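Local coordinates for autoinducer 2-binding protein LsrB (Clostridium saccharobutylicum DSM 13864, PDB 6DSP), which binds the quorum-sensing signal autoinducer 2 in a pocket between two lobes, as a receptor of the bacterial solute-binding protein 2 family, at residues 23-28 / 77-82; 209-214 / 233-238; 313-318 / 326-331. All blocks are in the same frame, centred on the assembly; numbering follows the deposited sequence.

Overall arrangement
Three contacts, met in series along the chain with none nested in or crossing another, illustrate how a two-lobed binding protein is assembled. Contact 1 comes first: strand 23-27 runs out, the chain returns through helix 34-50, strand 53-56 and helix 64-76, and strand 81-84 lies down parallel to it in the eight-stranded mixed sheet. Contact 2 lies on the opposite side of the chain's centre, about 40 Å from contact 1 between centres, where helices 200-213 and 227-237 pack together with strand 219-222 of the four-stranded parallel sheet between them in the chain. Contact 3 closes a short excursion between strands 305-311 and 327-330, bringing the chain back to the sheet of contact 1.

Contact 1 (23-28 / 77-82); sequences TVTFIP and QGTNAI
The carboxamide of Asn80 meets Thr23 through its oxygen: OD1 takes the backbone N-H of Thr23 at 2.9 Å, in the carbonyl plane and on a lone pair, with a nearly straight N-H...O angle of 167°. On one face of the sheet lie Val24 and Ala81, touching through Val24 CG2 and Ala81 CB under helix 273-288; on the other lie Thr25 and Ile82, toward helix 64-76. The backbones run parallel. Thr25 N donates to Ala81 O at 2.8 Å, and Thr23 O receives Asn80 N at 3.2 Å and a weak bond from Ala81 N. Beside these bonds the two threonine hydroxyls meet, Thr25 OG1 lying 2.7 Å from Thr79 OG1, their side chains crossing at about a right angle. Thr79 OG1 is placed there by a chi1 of -165°, which sets it opposite its own backbone N. Farther along, Ile27 CD1 rests 3.9 Å from Ile82 CG2, and both side chains reach Ile71. Strand 23-27 has strand 53-56 along its other edge and strand 81-84 has 105-109 on its far side, so the pair belongs to the interior of a Rossmann-like sheet. Chemically, the entrance to strand 81-84 is fixed by side-chain polar groups as well as backbone: the amide of Asn80 extends the bonding to Thr23 N, and the hydroxyls share one hydrogen bond, which gives each a polar partner in a largely buried contact.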
loop_
_atom_site.group_PDB
_atom_site.type_symbol
_atom_site.label_atom_id
_atom_site.label_comp_id
_atom_site.label_asym_id
_atom_site.label_seq_id
_atom_site.Cartn_x
_atom_site.Cartn_y
_atom_site.Cartn_z
ATOM N N THR A 23 -19.015 15.958 3.304
ATOM C CA THR A 23 -17.925 15.818 2.353
ATOM C C THR A 23 -16.739 15.184 3.063
ATOM O O THR A 23 -16.324 15.640 4.139
ATOM C CB THR A 23 -17.511 17.172 1.758
ATOM O OG1 THR A 23 -18.590 17.725 0.985
ATOM C CG2 THR A 23 -16.284 17.008 0.865
ATOM N N VAL A 24 -16.208 14.128 2.447
ATOM C CA VAL A 24 -14.949 13.505 2.857
ATOM C C VAL A 24 -13.881 13.872 1.839
ATOM O O VAL A 24 -14.068 13.651 0.637
ATOM C CB VAL A 24 -15.087 11.973 2.933
ATOM C CG1 VAL A 24 -13.754 11.357 3.351
ATOM C CG2 VAL A 24 -16.213 11.572 3.884
ATOM N N THR A 25 -12.754 14.416 2.313
ATOM C CA THR A 25 -11.604 14.686 1.448
ATOM C C THR A 25 -10.722 13.440 1.453
ATOM O O THR A 25 -10.265 12.994 2.519
ATOM C CB THR A 25 -10.819 15.908 1.926
ATOM O OG1 THR A 25 -11.701 17.039 2.019
ATOM C CG2 THR A 25 -9.678 16.219 0.979
ATOM N N PHE A 26 -10.561 12.836 0.286
ATOM C CA PHE A 26 -9.844 11.574 0.134
ATOM C C PHE A 26 -8.472 11.912 -0.428
ATOM O O PHE A 26 -8.365 12.412 -1.561
ATOM C CB PHE A 26 -10.645 10.663 -0.803
ATOM C CG PHE A 26 -10.066 9.275 -1.003
ATOM C CD1 PHE A 26 -9.702 8.489 0.085
ATOM C CD2 PHE A 26 -9.979 8.715 -2.266
ATOM C CE1 PHE A 26 -9.273 7.164 -0.109
ATOM C CE2 PHE A 26 -9.527 7.412 -2.449
ATOM C CZ PHE A 26 -9.148 6.648 -1.370
ATOM N N ILE A 27 -7.434 11.647 0.353
ATOM C CA ILE A 27 -6.083 12.104 0.036
ATOM C C ILE A 27 -5.187 10.893 -0.226
ATOM O O ILE A 27 -4.997 10.055 0.668
ATOM C CB ILE A 27 -5.483 12.977 1.152
ATOM C CG1 ILE A 27 -6.418 14.156 1.469
ATOM C CG2 ILE A 27 -4.072 13.442 0.739
ATOM C CD1 ILE A 27 -5.973 15.014 2.643
ATOM N N PRO A 28 -4.612 10.775 -1.427
ATOM C CA PRO A 28 -3.710 9.679 -1.749
ATOM C C PRO A 28 -2.273 10.069 -1.413
ATOM O O PRO A 28 -1.978 11.225 -1.108
ATOM C CB PRO A 28 -3.856 9.597 -3.272
ATOM C CG PRO A 28 -3.984 11.062 -3.689
ATOM C CD PRO A 28 -4.848 11.658 -2.603
ATOM N N GLN A 77 -11.411 24.957 3.835
ATOM C CA GLN A 77 -12.611 24.958 3.021
ATOM C C GLN A 77 -13.812 24.354 3.727
ATOM O O GLN A 77 -14.905 24.347 3.148
ATOM C CB GLN A 77 -12.336 24.227 1.715
ATOM C CG GLN A 77 -11.340 24.963 0.869
ATOM C CD GLN A 77 -11.028 24.226 -0.410
ATOM O OE1 GLN A 77 -11.384 23.052 -0.571
ATOM N NE2 GLN A 77 -10.383 24.920 -1.345
ATOM N N GLY A 78 -13.641 23.866 4.960
ATOM C CA GLY A 78 -14.774 23.352 5.707
ATOM C C GLY A 78 -15.113 21.905 5.440
ATOM O O GLY A 78 -16.269 21.507 5.644
ATOM N N THR A 79 -14.137 21.089 5.014
ATOM C CA THR A 79 -14.445 19.684 4.826
ATOM C C THR A 79 -14.891 19.090 6.155
ATOM O O THR A 79 -14.492 19.546 7.238
ATOM C CB THR A 79 -13.235 18.914 4.280
ATOM O OG1 THR A 79 -13.705 17.658 3.792
ATOM C CG2 THR A 79 -12.150 18.659 5.366
ATOM N N ASN A 80 -15.722 18.061 6.080
ATOM C CA ASN A 80 -16.166 17.423 7.312
ATOM C C ASN A 80 -15.239 16.321 7.781
ATOM O O ASN A 80 -15.227 16.003 8.984
ATOM C CB ASN A 80 -17.570 16.837 7.124
ATOM C CG ASN A 80 -18.549 17.882 6.636
ATOM O OD1 ASN A 80 -18.983 17.848 5.492
ATOM N ND2 ASN A 80 -18.844 18.858 7.487
ATOM N N ALA A 81 -14.497 15.717 6.866
ATOM C CA ALA A 81 -13.688 14.554 7.212
ATOM C C ALA A 81 -12.564 14.448 6.210
ATOM O O ALA A 81 -12.673 14.922 5.081
ATOM C CB ALA A 81 -14.523 13.270 7.209
ATOM N N ILE A 82 -11.500 13.756 6.623
ATOM C CA ILE A 82 -10.356 13.427 5.785
ATOM C C ILE A 82 -10.134 11.929 5.899
ATOM O O ILE A 82 -10.219 11.368 6.996
ATOM C CB ILE A 82 -9.105 14.185 6.263
ATOM C CG1 ILE A 82 -9.227 15.685 5.931
ATOM C CG2 ILE A 82 -7.832 13.578 5.694
ATOM C CD1 ILE A 82 -8.188 16.554 6.632
#

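Contact 2 (209-214 / 233-238); sequences SILSAH and QAAQNK
Leu211 and Ala235 mark the nearest approach of the backbones, their CA atoms 7.6 Å apart as the last turns of helices 200-213 and 227-237 pack together. Strand 219-222 of the four-stranded parallel sheet connects these helices, in the alpha/beta arrangement of the second lobe. The close approach is consistent with the small residues here: one leucine meets two alanines. Leu211 CD1 does the touching: it sits 3.7 Å from Ala235 CA, against the helix backbone itself, and 4.2 Å from Ala235 CB, with Ala234 CB at 4.3 Å. A chi1 of -69° turns Leu211 CG away from its own carbonyl carbon, and the branch reaches across to the other helix. Lys238, the first residue beyond helix 227-237, spans the same gap from one side. Its chain is extended throughout, with CD lying alongside Leu211 CB at 4.1 Å, and Lys238 NZ ends 2.9 Å from Leu211 O in a hydrogen bond that is weak. Beside this bridge, Asn237 ND2 bonds to Glu208 of helix 200-213, and Asn237 OD1 accepts from Gln233 NE2 one turn back at 2.9 Å, a side-chain bond that would help hold the amide's rotation. The contact therefore joins two chemistries: a buried apolar contact of Leu211 with the alanines and an exposed lysine whose aliphatic chain lies along the leucine while its charge probably lends favourable electrostatics to a carbonyl near the C-terminal end of helix 200-213.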
loop_
_atom_site.group_PDB
_atom_site.type_symbol
_atom_site.label_atom_id
_atom_site.label_comp_id
_atom_site.label_asym_id
_atom_site.label_seq_id
_atom_site.Cartn_x
_atom_site.Cartn_y
_atom_site.Cartn_z
ATOM N N SER A 209 19.624 0.615 -12.001
ATOM C CA SER A 209 20.764 0.626 -11.084
ATOM C C SER A 209 20.893 -0.695 -10.335
ATOM O O SER A 209 22.004 -1.201 -10.138
ATOM C CB SER A 209 20.614 1.780 -10.069
ATOM O OG SER A 209 20.705 3.078 -10.660
ATOM N N ILE A 210 19.780 -1.250 -9.860
ATOM C CA ILE A 210 19.859 -2.531 -9.161
ATOM C C ILE A 210 20.406 -3.613 -10.071
ATOM O O ILE A 210 21.292 -4.380 -9.680
ATOM C CB ILE A 210 18.477 -2.935 -8.622
ATOM C CG1 ILE A 210 17.943 -1.886 -7.646
ATOM C CG2 ILE A 210 18.536 -4.340 -8.007
ATOM C CD1 ILE A 210 16.522 -2.200 -7.176
ATOM N N LEU A 211 19.902 -3.686 -11.313
ATOM C CA LEU A 211 20.329 -4.738 -12.218
ATOM C C LEU A 211 21.759 -4.533 -12.692
ATOM O O LEU A 211 22.447 -5.514 -13.008
ATOM C CB LEU A 211 19.353 -4.813 -13.384
ATOM C CG LEU A 211 17.944 -5.320 -13.037
ATOM C CD1 LEU A 211 16.956 -5.059 -14.177
ATOM C CD2 LEU A 211 18.014 -6.818 -12.691
ATOM N N SER A 212 22.240 -3.289 -12.737
ATOM C CA SER A 212 23.624 -3.019 -13.129
ATOM C C SER A 212 24.604 -3.340 -11.991
ATOM O O SER A 212 25.693 -3.889 -12.227
ATOM C CB SER A 212 23.762 -1.550 -13.546
ATOM O OG SER A 212 22.926 -1.241 -14.657
ATOM N N ALA A 213 24.255 -2.965 -10.757
ATOM C CA ALA A 213 25.147 -3.125 -9.617
ATOM C C ALA A 213 25.083 -4.526 -9.025
ATOM O O ALA A 213 26.012 -4.920 -8.315
ATOM C CB ALA A 213 24.793 -2.095 -8.540
ATOM N N HIS A 214 24.010 -5.265 -9.305
ATOM C CA HIS A 214 23.788 -6.595 -8.766
ATOM C C HIS A 214 23.279 -7.470 -9.912
ATOM O O HIS A 214 22.147 -7.956 -9.911
ATOM C CB HIS A 214 22.788 -6.559 -7.611
ATOM C CG HIS A 214 23.138 -5.564 -6.560
ATOM N ND1 HIS A 214 24.123 -5.785 -5.620
ATOM C CD2 HIS A 214 22.682 -4.306 -6.348
ATOM C CE1 HIS A 214 24.240 -4.708 -4.861
ATOM N NE2 HIS A 214 23.390 -3.793 -5.290
ATOM N N GLN A 233 9.951 -2.499 -16.086
ATOM C CA GLN A 233 10.442 -1.762 -17.254
ATOM C C GLN A 233 11.970 -1.799 -17.327
ATOM O O GLN A 233 12.556 -1.968 -18.405
ATOM C CB GLN A 233 9.951 -0.316 -17.168
ATOM C CG GLN A 233 10.374 0.493 -18.377
ATOM C CD GLN A 233 9.669 0.055 -19.650
ATOM O OE1 GLN A 233 8.445 -0.198 -19.629
ATOM N NE2 GLN A 233 10.409 -0.036 -20.753
ATOM N N ALA A 234 12.635 -1.676 -16.170
ATOM C CA ALA A 234 14.090 -1.753 -16.155
ATOM C C ALA A 234 14.580 -3.102 -16.668
ATOM O O ALA A 234 15.552 -3.178 -17.432
ATOM C CB ALA A 234 14.611 -1.521 -14.740
ATOM N N ALA A 235 13.915 -4.183 -16.252
ATOM C CA ALA A 235 14.293 -5.508 -16.712
ATOM C C ALA A 235 14.101 -5.610 -18.212
ATOM O O ALA A 235 14.977 -6.102 -18.932
ATOM C CB ALA A 235 13.464 -6.547 -15.964
ATOM N N GLN A 236 12.959 -5.142 -18.707
ATOM C CA GLN A 236 12.717 -5.174 -20.144
ATOM C C GLN A 236 13.751 -4.332 -20.903
ATOM O O GLN A 236 14.265 -4.755 -21.951
ATOM C CB GLN A 236 11.296 -4.689 -20.397
ATOM C CG GLN A 236 10.880 -4.875 -21.818
ATOM C CD GLN A 236 9.501 -4.328 -22.010
ATOM O OE1 GLN A 236 8.545 -4.949 -21.613
ATOM N NE2 GLN A 236 9.396 -3.121 -22.551
ATOM N N ASN A 237 14.109 -3.163 -20.361
ATOM C CA ASN A 237 15.158 -2.324 -20.959
ATOM C C ASN A 237 16.490 -3.057 -21.063
ATOM O O ASN A 237 17.270 -2.795 -21.986
ATOM C CB ASN A 237 15.346 -1.038 -20.152
ATOM C CG ASN A 237 14.185 -0.083 -20.286
ATOM O OD1 ASN A 237 13.285 -0.266 -21.095
ATOM N ND2 ASN A 237 14.210 0.970 -19.481
ATOM N N LYS A 238 16.777 -3.958 -20.118
ATOM C CA LYS A 238 18.006 -4.733 -20.143
ATOM C C LYS A 238 17.850 -6.045 -20.907
ATOM O O LYS A 238 18.806 -6.837 -20.965
ATOM C CB LYS A 238 18.462 -5.018 -18.712
ATOM C CG LYS A 238 19.905 -5.489 -18.652
ATOM C CD LYS A 238 20.451 -5.532 -17.239
ATOM C CE LYS A 238 21.711 -6.397 -17.118
ATOM N NZ LYS A 238 22.450 -6.221 -15.819
#

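Contact 3 (313-318 / 326-331)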
loop_
_atom_site.group_PDB
_atom_site.type_symbol
_atom_site.label_atom_id
_atom_site.label_comp_id
_atom_site.label_asym_id
_atom_site.label_seq_id
_atom_site.Cartn_x
_atom_site.Cartn_y
_atom_site.Cartn_z
ATOM N N SER A 313 -3.003 -2.515 17.686
ATOM C CA SER A 313 -1.895 -3.450 17.706
ATOM C C SER A 313 -2.027 -4.580 16.678
ATOM O O SER A 313 -1.042 -5.304 16.487
ATOM C CB SER A 313 -1.727 -4.019 19.112
ATOM O OG SER A 313 -2.915 -4.639 19.553
ATOM N N VAL A 314 -3.155 -4.718 15.959
ATOM C CA VAL A 314 -3.152 -5.664 14.836
ATOM C C VAL A 314 -2.155 -5.272 13.757
ATOM O O VAL A 314 -1.719 -6.130 12.978
ATOM C CB VAL A 314 -4.565 -5.904 14.244
ATOM C CG1 VAL A 314 -5.542 -6.375 15.300
ATOM C CG2 VAL A 314 -5.104 -4.689 13.449
ATOM N N LEU A 315 -1.795 -3.988 13.665
ATOM C CA LEU A 315 -0.805 -3.552 12.686
ATOM C C LEU A 315 0.599 -3.368 13.269
ATOM O O LEU A 315 1.541 -3.116 12.501
ATOM C CB LEU A 315 -1.255 -2.244 12.015
ATOM C CG LEU A 315 -2.576 -2.299 11.219
ATOM C CD1 LEU A 315 -2.823 -0.954 10.547
ATOM C CD2 LEU A 315 -2.574 -3.399 10.183
ATOM N N ASP A 316 0.764 -3.458 14.579
ATOM C CA ASP A 316 2.050 -3.226 15.237
ATOM C C ASP A 316 1.872 -3.708 16.666
ATOM O O ASP A 316 1.155 -3.076 17.417
ATOM C CB ASP A 316 2.402 -1.725 15.236
ATOM C CG ASP A 316 3.751 -1.438 15.906
ATOM O OD1 ASP A 316 4.302 -2.344 16.575
ATOM O OD2 ASP A 316 4.282 -0.321 15.738
ATOM N N PRO A 317 2.503 -4.808 17.070
ATOM C CA PRO A 317 2.264 -5.323 18.417
ATOM C C PRO A 317 2.678 -4.352 19.504
ATOM O O PRO A 317 2.221 -4.508 20.638
ATOM C CB PRO A 317 3.106 -6.603 18.456
ATOM C CG PRO A 317 3.569 -6.845 17.113
ATOM C CD PRO A 317 3.412 -5.646 16.271
ATOM N N LYS A 318 3.552 -3.387 19.206
ATOM C CA LYS A 318 3.956 -2.393 20.188
ATOM C C LYS A 318 2.953 -1.247 20.325
ATOM O O LYS A 318 3.172 -0.374 21.170
ATOM C CB LYS A 318 5.318 -1.775 19.813
ATOM C CG LYS A 318 6.444 -2.735 19.427
ATOM C CD LYS A 318 6.975 -3.527 20.580
ATOM C CE LYS A 318 8.154 -4.448 20.186
ATOM N NZ LYS A 318 7.763 -5.740 19.501
ATOM N N SER A 326 -9.790 4.495 18.854
ATOM C CA SER A 326 -8.782 4.483 17.799
ATOM C C SER A 326 -8.578 3.025 17.406
ATOM O O SER A 326 -8.250 2.209 18.270
ATOM C CB SER A 326 -7.489 5.103 18.334
ATOM O OG SER A 326 -6.454 4.979 17.370
ATOM N N GLY A 327 -8.769 2.687 16.137
ATOM C CA GLY A 327 -8.679 1.295 15.746
ATOM C C GLY A 327 -8.540 1.101 14.250
ATOM O O GLY A 327 -8.401 2.063 13.484
ATOM N N VAL A 328 -8.603 -0.168 13.840
ATOM C CA VAL A 328 -8.244 -0.589 12.486
ATOM C C VAL A 328 -9.331 -1.495 11.923
ATOM O O VAL A 328 -9.804 -2.416 12.606
ATOM C CB VAL A 328 -6.897 -1.354 12.528
ATOM C CG1 VAL A 328 -6.556 -1.977 11.165
ATOM C CG2 VAL A 328 -5.770 -0.476 13.046
ATOM N N VAL A 329 -9.678 -1.292 10.653
ATOM C CA VAL A 329 -10.508 -2.228 9.898
ATOM C C VAL A 329 -9.597 -2.880 8.869
ATOM O O VAL A 329 -8.877 -2.180 8.150
ATOM C CB VAL A 329 -11.674 -1.496 9.215
ATOM C CG1 VAL A 329 -12.381 -2.408 8.238
ATOM C CG2 VAL A 329 -12.639 -0.960 10.269
ATOM N N LEU A 330 -9.605 -4.215 8.815
ATOM C CA LEU A 330 -8.772 -4.986 7.892
ATOM C C LEU A 330 -9.584 -5.491 6.703
ATOM O O LEU A 330 -10.675 -6.048 6.878
ATOM C CB LEU A 330 -8.193 -6.202 8.637
ATOM C CG LEU A 330 -7.108 -5.842 9.663
ATOM C CD1 LEU A 330 -6.832 -6.992 10.638
ATOM C CD2 LEU A 330 -5.830 -5.376 8.970
ATOM N N LEU A 331 -9.019 -5.383 5.496
ATOM C CA LEU A 331 -9.637 -6.053 4.360
ATOM C C LEU A 331 -9.608 -7.565 4.574
ATOM O O LEU A 331 -8.601 -8.110 5.057
ATOM C CB LEU A 331 -8.851 -5.748 3.093
ATOM C CG LEU A 331 -8.919 -4.310 2.590
ATOM C CD1 LEU A 331 -8.243 -4.267 1.235
ATOM C CD2 LEU A 331 -10.357 -3.796 2.515
#
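A small apolar cluster closes the connection between strands 305-311 and 327-330, where Val314, in a short 3-10 segment, and Leu315, next along the chain, are laid against Val328 and Leu330 on one face of the second strand. The four side chains meet mainly through methyl groups, and no hydrogen bond crosses between the segments. Val314 CG2 rests 3.8 Å from Val328 CG1 and 4.0 Å from Leu330 CD1, this one branch reaching both strand residues. Its chi1 of -56°, measured to CG1, puts CG1 opposite the carbonyl carbon and sets CG2 between the backbone N and the carbonyl carbon. Leu315 comes in beside it: CD1 lies 3.9 Å from Val328 CG2, the two side chains meeting at a slant, while CD2 approaches Leu330 CD2 at 4.0 Å, the two leucines passing with their directions reversed. Val328 thus touches both residues, CG1 meeting Val314 and Leu315 and CG2 turned to Leu315. Beyond the cluster the loop bends away through an Asx turn, in which Asp316 OD1 accepts the backbone N of Lys318 at 2.9 Å from above the carboxylate plane. Strand 327-330 lies between strands 120-123 and 305-311, with Gly327 and Val329 bonded to the former and Val328 to Met310 of the latter. Leu315 extends over Met121 and Ser123, whereas Val329 points away from the cluster to meet Met279 of helix 273-288, placing loop and helix on opposite faces of the strand.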